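Local coordinates for protein ABC sugar (Ribose) transporter, periplasmic substrate-binding subunit (Rhodobacter sphaeroides, PDB 3L49) that probably binds a sugar in the periplasm, as a substrate-binding subunit of the bacterial solute-binding protein 2 family, and hands it to an ABC transporter, at residues A112-Q117 with Y221-S226; G241-Q246 with V277-E282. All blocks are in the same frame, centred on the assembly; numbering follows the deposited sequence.

Interaction 1. Residues A112-Q117 with Y221-S226; sequences AELALQ and YGVDGS
With CG of Leu114 set anti to the backbone N (chi1 -173°), the leucine fork is sent from helix 107-122 toward strand 219-222 and the residues after it; the first torsion of Tyr221, which places CG opposite the carbonyl carbon (chi1 -59°), turns the phenol ring so that its edge faces Leu114 CD1. The two methyls of Leu114 divide the work. CD1, near the plane of that ring, lies 4.1 Å from Tyr221 CB, while CD2 meets Val223 CG2 at 3.8 Å. Both also rest close to the carbonyl oxygen of Gly222, CD1 at 3.5 Å from Gly222 O, so that one fork reaches Tyr221, Gly222 and Val223, where the chain turns a corner. One turn further along the helix, Gln117 adds a looser touch, its CG 4.4 Å from Tyr221 CE2. Shortening this leucine to an alanine removes both methyls and would probably leave a gap beside Tyr221 CB and Val223 CG2, which lose their neighbour from the helix. Most of the contact is buried, and its side-chain meetings are largely apolar. The polar ends are served by a third residue: Asp121, later in the same helix, accepts from Gln117 NE2 through OD2 and is hydrogen-bonded through OD1 to Tyr221 OH. This is helix-on-sheet packing of the alpha/beta kind found in periplasmic binding proteins. Leu114 and Gln117 also reach Leu278 of strand 271-280, Tyr221 touches Ala242 of strand 240-245, and Ala115 leans on Met147 and Val150 of helix 138-152.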
# COMPACT_ATOMS: atom_id res chain seq x y z
N ALA A 112 10.13 -8.81 1.47
CA ALA A 112 11.20 -9.76 1.26
C ALA A 112 10.83 -10.83 0.24
O ALA A 112 11.54 -11.01 -0.75
CB ALA A 112 11.64 -10.39 2.59
N GLU A 113 9.70 -11.51 0.47
CA GLU A 113 9.25 -12.60 -0.41
C GLU A 113 9.04 -12.20 -1.86
O GLU A 113 9.43 -12.94 -2.76
CB GLU A 113 7.98 -13.26 0.13
CG GLU A 113 8.24 -14.19 1.31
CD GLU A 113 6.97 -14.66 1.99
OE1 GLU A 113 6.04 -15.11 1.29
OE2 GLU A 113 6.92 -14.58 3.24
N LEU A 114 8.44 -11.03 -2.07
CA LEU A 114 8.26 -10.50 -3.42
C LEU A 114 9.62 -10.29 -4.09
O LEU A 114 9.85 -10.75 -5.22
CB LEU A 114 7.44 -9.20 -3.39
CG LEU A 114 7.03 -8.61 -4.75
CD1 LEU A 114 5.91 -9.41 -5.37
CD2 LEU A 114 6.63 -7.16 -4.62
N ALA A 115 10.54 -9.63 -3.38
CA ALA A 115 11.91 -9.42 -3.86
C ALA A 115 12.62 -10.74 -4.16
O ALA A 115 13.30 -10.87 -5.18
CB ALA A 115 12.71 -8.61 -2.88
N LEU A 116 12.44 -11.72 -3.27
CA LEU A 116 13.03 -13.04 -3.42
C LEU A 116 12.49 -13.77 -4.63
O LEU A 116 13.24 -14.41 -5.37
CB LEU A 116 12.83 -13.88 -2.15
CG LEU A 116 13.73 -13.54 -0.96
CD1 LEU A 116 13.07 -14.01 0.32
CD2 LEU A 116 15.12 -14.15 -1.14
N GLN A 117 11.18 -13.65 -4.85
CA GLN A 117 10.53 -14.20 -6.04
C GLN A 117 11.10 -13.62 -7.33
O GLN A 117 11.34 -14.34 -8.30
CB GLN A 117 9.02 -13.96 -5.99
CG GLN A 117 8.28 -14.70 -7.08
CD GLN A 117 8.46 -16.19 -6.94
OE1 GLN A 117 8.17 -16.75 -5.89
NE2 GLN A 117 8.98 -16.83 -7.99
N TYR A 221 6.42 -6.88 -10.89
CA TYR A 221 6.15 -7.31 -9.52
C TYR A 221 5.60 -6.17 -8.70
O TYR A 221 6.15 -5.07 -8.71
CB TYR A 221 7.44 -7.84 -8.86
CG TYR A 221 8.04 -9.01 -9.61
CD1 TYR A 221 8.91 -8.79 -10.67
CD2 TYR A 221 7.69 -10.32 -9.30
CE1 TYR A 221 9.43 -9.84 -11.39
CE2 TYR A 221 8.21 -11.38 -10.01
CZ TYR A 221 9.08 -11.13 -11.05
OH TYR A 221 9.62 -12.16 -11.78
N GLY A 222 4.52 -6.44 -7.97
CA GLY A 222 3.91 -5.41 -7.13
C GLY A 222 3.14 -6.00 -5.97
O GLY A 222 3.18 -7.21 -5.75
N VAL A 223 2.43 -5.15 -5.25
CA VAL A 223 1.78 -5.51 -4.00
C VAL A 223 0.36 -4.97 -4.01
O VAL A 223 0.16 -3.83 -4.41
CB VAL A 223 2.52 -4.88 -2.78
CG1 VAL A 223 1.68 -5.01 -1.50
CG2 VAL A 223 3.91 -5.48 -2.59
N ASP A 224 -0.61 -5.81 -3.61
CA ASP A 224 -1.98 -5.43 -3.17
C ASP A 224 -2.98 -6.51 -3.49
O ASP A 224 -3.76 -6.90 -2.63
CB ASP A 224 -2.50 -4.09 -3.71
CG ASP A 224 -2.10 -2.91 -2.85
OD1 ASP A 224 -1.43 -3.14 -1.82
OD2 ASP A 224 -2.43 -1.77 -3.22
N GLY A 225 -2.97 -6.97 -4.73
CA GLY A 225 -3.94 -7.95 -5.19
C GLY A 225 -5.15 -7.32 -5.85
O GLY A 225 -6.26 -7.85 -5.74
N SER A 226 -4.95 -6.18 -6.52
CA SER A 226 -6.01 -5.53 -7.31
C SER A 226 -6.42 -6.46 -8.45
O SER A 226 -5.55 -7.00 -9.14
CB SER A 226 -5.53 -4.17 -7.86
OG SER A 226 -4.69 -4.33 -8.99

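Interaction 2. Residues G241-Q246 with V277-E282; sequences GAVAAQ and VLITKE
An antiparallel strand pair in the sheet of one of the two lobes of this periplasmic binding protein joins Val243 to Ile279 and Ala245 to Val277, the N-to-C directions of the short strands 158° apart. Val243 and Ile279 form a hydrogen-bonded pair: Val243 N gives to Ile279 O at 2.9 Å, and Ile279 N returns to Val243 O at 2.8 Å. The second such pair is less even, for Ala245 N lies 2.7 Å from Val277 O, whereas Val277 N reaches Ala245 O at 3.1 Å. Between them sits the non-hydrogen-bonded pair Ala244 and Leu278, where Ala244 CA lies 3.4 Å from Val277 O in a CA-H...O contact. On the face shared by Val243, Ala245 and Ile279, the side chains of Val243 and Ile279 run side by side, with Val243 CG1 3.9 Å from Ile279 CB. The extended Ile279 chain (chi2 176°) carries CD1 on to Ala245 CB, 3.6 Å away. Beyond the pairing, Lys281 NZ is hydrogen-bonded to the carbonyl oxygens of Val233, Asp235, Ser238 and Ala240. Helix 227-234 covers the Val243 face, Val233 touching both Val243 and Ile279; on the other face Ala244 meets Ile110 of helix 107-122, and strand 219-222 continues the sheet beyond strand 240-245.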
# COMPACT_ATOMS: atom_id res chain seq x y z
N GLY A 241 4.43 -10.85 -13.24
CA GLY A 241 5.23 -11.93 -12.63
C GLY A 241 4.81 -12.45 -11.26
O GLY A 241 4.84 -13.66 -11.04
N ALA A 242 4.45 -11.54 -10.35
CA ALA A 242 3.96 -11.92 -9.01
C ALA A 242 3.31 -10.75 -8.29
O ALA A 242 3.63 -9.59 -8.54
CB ALA A 242 5.08 -12.52 -8.13
N VAL A 243 2.41 -11.07 -7.37
CA VAL A 243 1.72 -10.06 -6.58
C VAL A 243 1.55 -10.54 -5.14
O VAL A 243 1.22 -11.70 -4.89
CB VAL A 243 0.37 -9.63 -7.24
CG1 VAL A 243 -0.63 -10.79 -7.35
CG2 VAL A 243 -0.25 -8.46 -6.51
N ALA A 244 1.82 -9.65 -4.19
CA ALA A 244 1.50 -9.90 -2.79
C ALA A 244 0.05 -9.49 -2.53
O ALA A 244 -0.25 -8.31 -2.37
CB ALA A 244 2.45 -9.13 -1.89
N ALA A 245 -0.84 -10.47 -2.49
CA ALA A 245 -2.27 -10.20 -2.35
C ALA A 245 -2.70 -10.00 -0.90
O ALA A 245 -2.67 -10.95 -0.11
CB ALA A 245 -3.08 -11.28 -2.99
N GLN A 246 -3.13 -8.78 -0.57
CA GLN A 246 -3.53 -8.40 0.78
C GLN A 246 -5.04 -8.52 0.99
O GLN A 246 -5.79 -8.75 0.05
CB GLN A 246 -3.14 -6.95 1.05
CG GLN A 246 -1.66 -6.65 1.02
CD GLN A 246 -1.41 -5.22 1.42
OE1 GLN A 246 -1.19 -4.92 2.59
NE2 GLN A 246 -1.50 -4.31 0.45
N VAL A 277 -0.88 -13.34 0.84
CA VAL A 277 -0.24 -14.44 0.11
C VAL A 277 0.59 -13.85 -1.03
O VAL A 277 0.27 -12.77 -1.52
CB VAL A 277 -1.27 -15.43 -0.50
CG1 VAL A 277 -0.66 -16.83 -0.63
CG2 VAL A 277 -2.55 -15.49 0.32
N LEU A 278 1.64 -14.55 -1.43
CA LEU A 278 2.32 -14.30 -2.69
C LEU A 278 1.67 -15.15 -3.79
O LEU A 278 1.46 -16.35 -3.61
CB LEU A 278 3.81 -14.60 -2.59
CG LEU A 278 4.69 -14.18 -3.77
CD1 LEU A 278 4.94 -12.69 -3.73
CD2 LEU A 278 6.01 -14.93 -3.76
N ILE A 279 1.32 -14.51 -4.90
CA ILE A 279 0.70 -15.19 -6.04
C ILE A 279 1.61 -15.03 -7.25
O ILE A 279 1.88 -13.92 -7.69
CB ILE A 279 -0.69 -14.58 -6.36
CG1 ILE A 279 -1.63 -14.68 -5.16
CG2 ILE A 279 -1.29 -15.26 -7.58
CD1 ILE A 279 -2.98 -14.00 -5.39
N THR A 280 2.11 -16.15 -7.78
CA THR A 280 3.02 -16.11 -8.92
C THR A 280 2.35 -16.77 -10.13
O THR A 280 1.22 -17.25 -10.02
CB THR A 280 4.37 -16.80 -8.63
OG1 THR A 280 4.19 -18.22 -8.66
CG2 THR A 280 4.92 -16.39 -7.28
N LYS A 281 3.05 -16.78 -11.26
CA LYS A 281 2.52 -17.31 -12.52
C LYS A 281 2.14 -18.79 -12.46
O LYS A 281 1.07 -19.17 -12.93
CB LYS A 281 3.49 -17.07 -13.68
CG LYS A 281 3.66 -15.62 -14.05
CD LYS A 281 3.88 -15.47 -15.55
CE LYS A 281 2.57 -15.34 -16.29
NZ LYS A 281 1.83 -14.08 -15.94
N GLU A 282 3.02 -19.62 -11.89
CA GLU A 282 2.72 -21.05 -11.73
C GLU A 282 1.89 -21.36 -10.48
O GLU A 282 0.95 -22.15 -10.54
CB GLU A 282 3.99 -21.91 -11.80
CG GLU A 282 5.16 -21.41 -10.97
CD GLU A 282 6.31 -22.40 -10.95
OE1 GLU A 282 6.70 -22.89 -12.03
OE2 GLU A 282 6.83 -22.68 -9.85

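Overall arrangement
The two contacts illustrate how a helix packs on a sheet in which strands 219-222, 240-245 and 271-280 are successive neighbours. The centres of interaction 1 and interaction 2 lie about 6 Å apart. Backbone bonds probably continue from one to the other, Asp224 N with Ala244 O at 2.8 Å and Asp224 O with Gln246 N at 2.9 Å. Gln117 bridges them by packing, its OE1 3.5 Å from Leu278 CD2. Val223 and Gln246 lie near an unidentified bound molecule, probably from the crystallisation liquor: Gln246 NE2 is hydrogen-bonded to it, and the Val223 side chain is about 5 Å away. Its position would be compatible with the sugar cleft of this family.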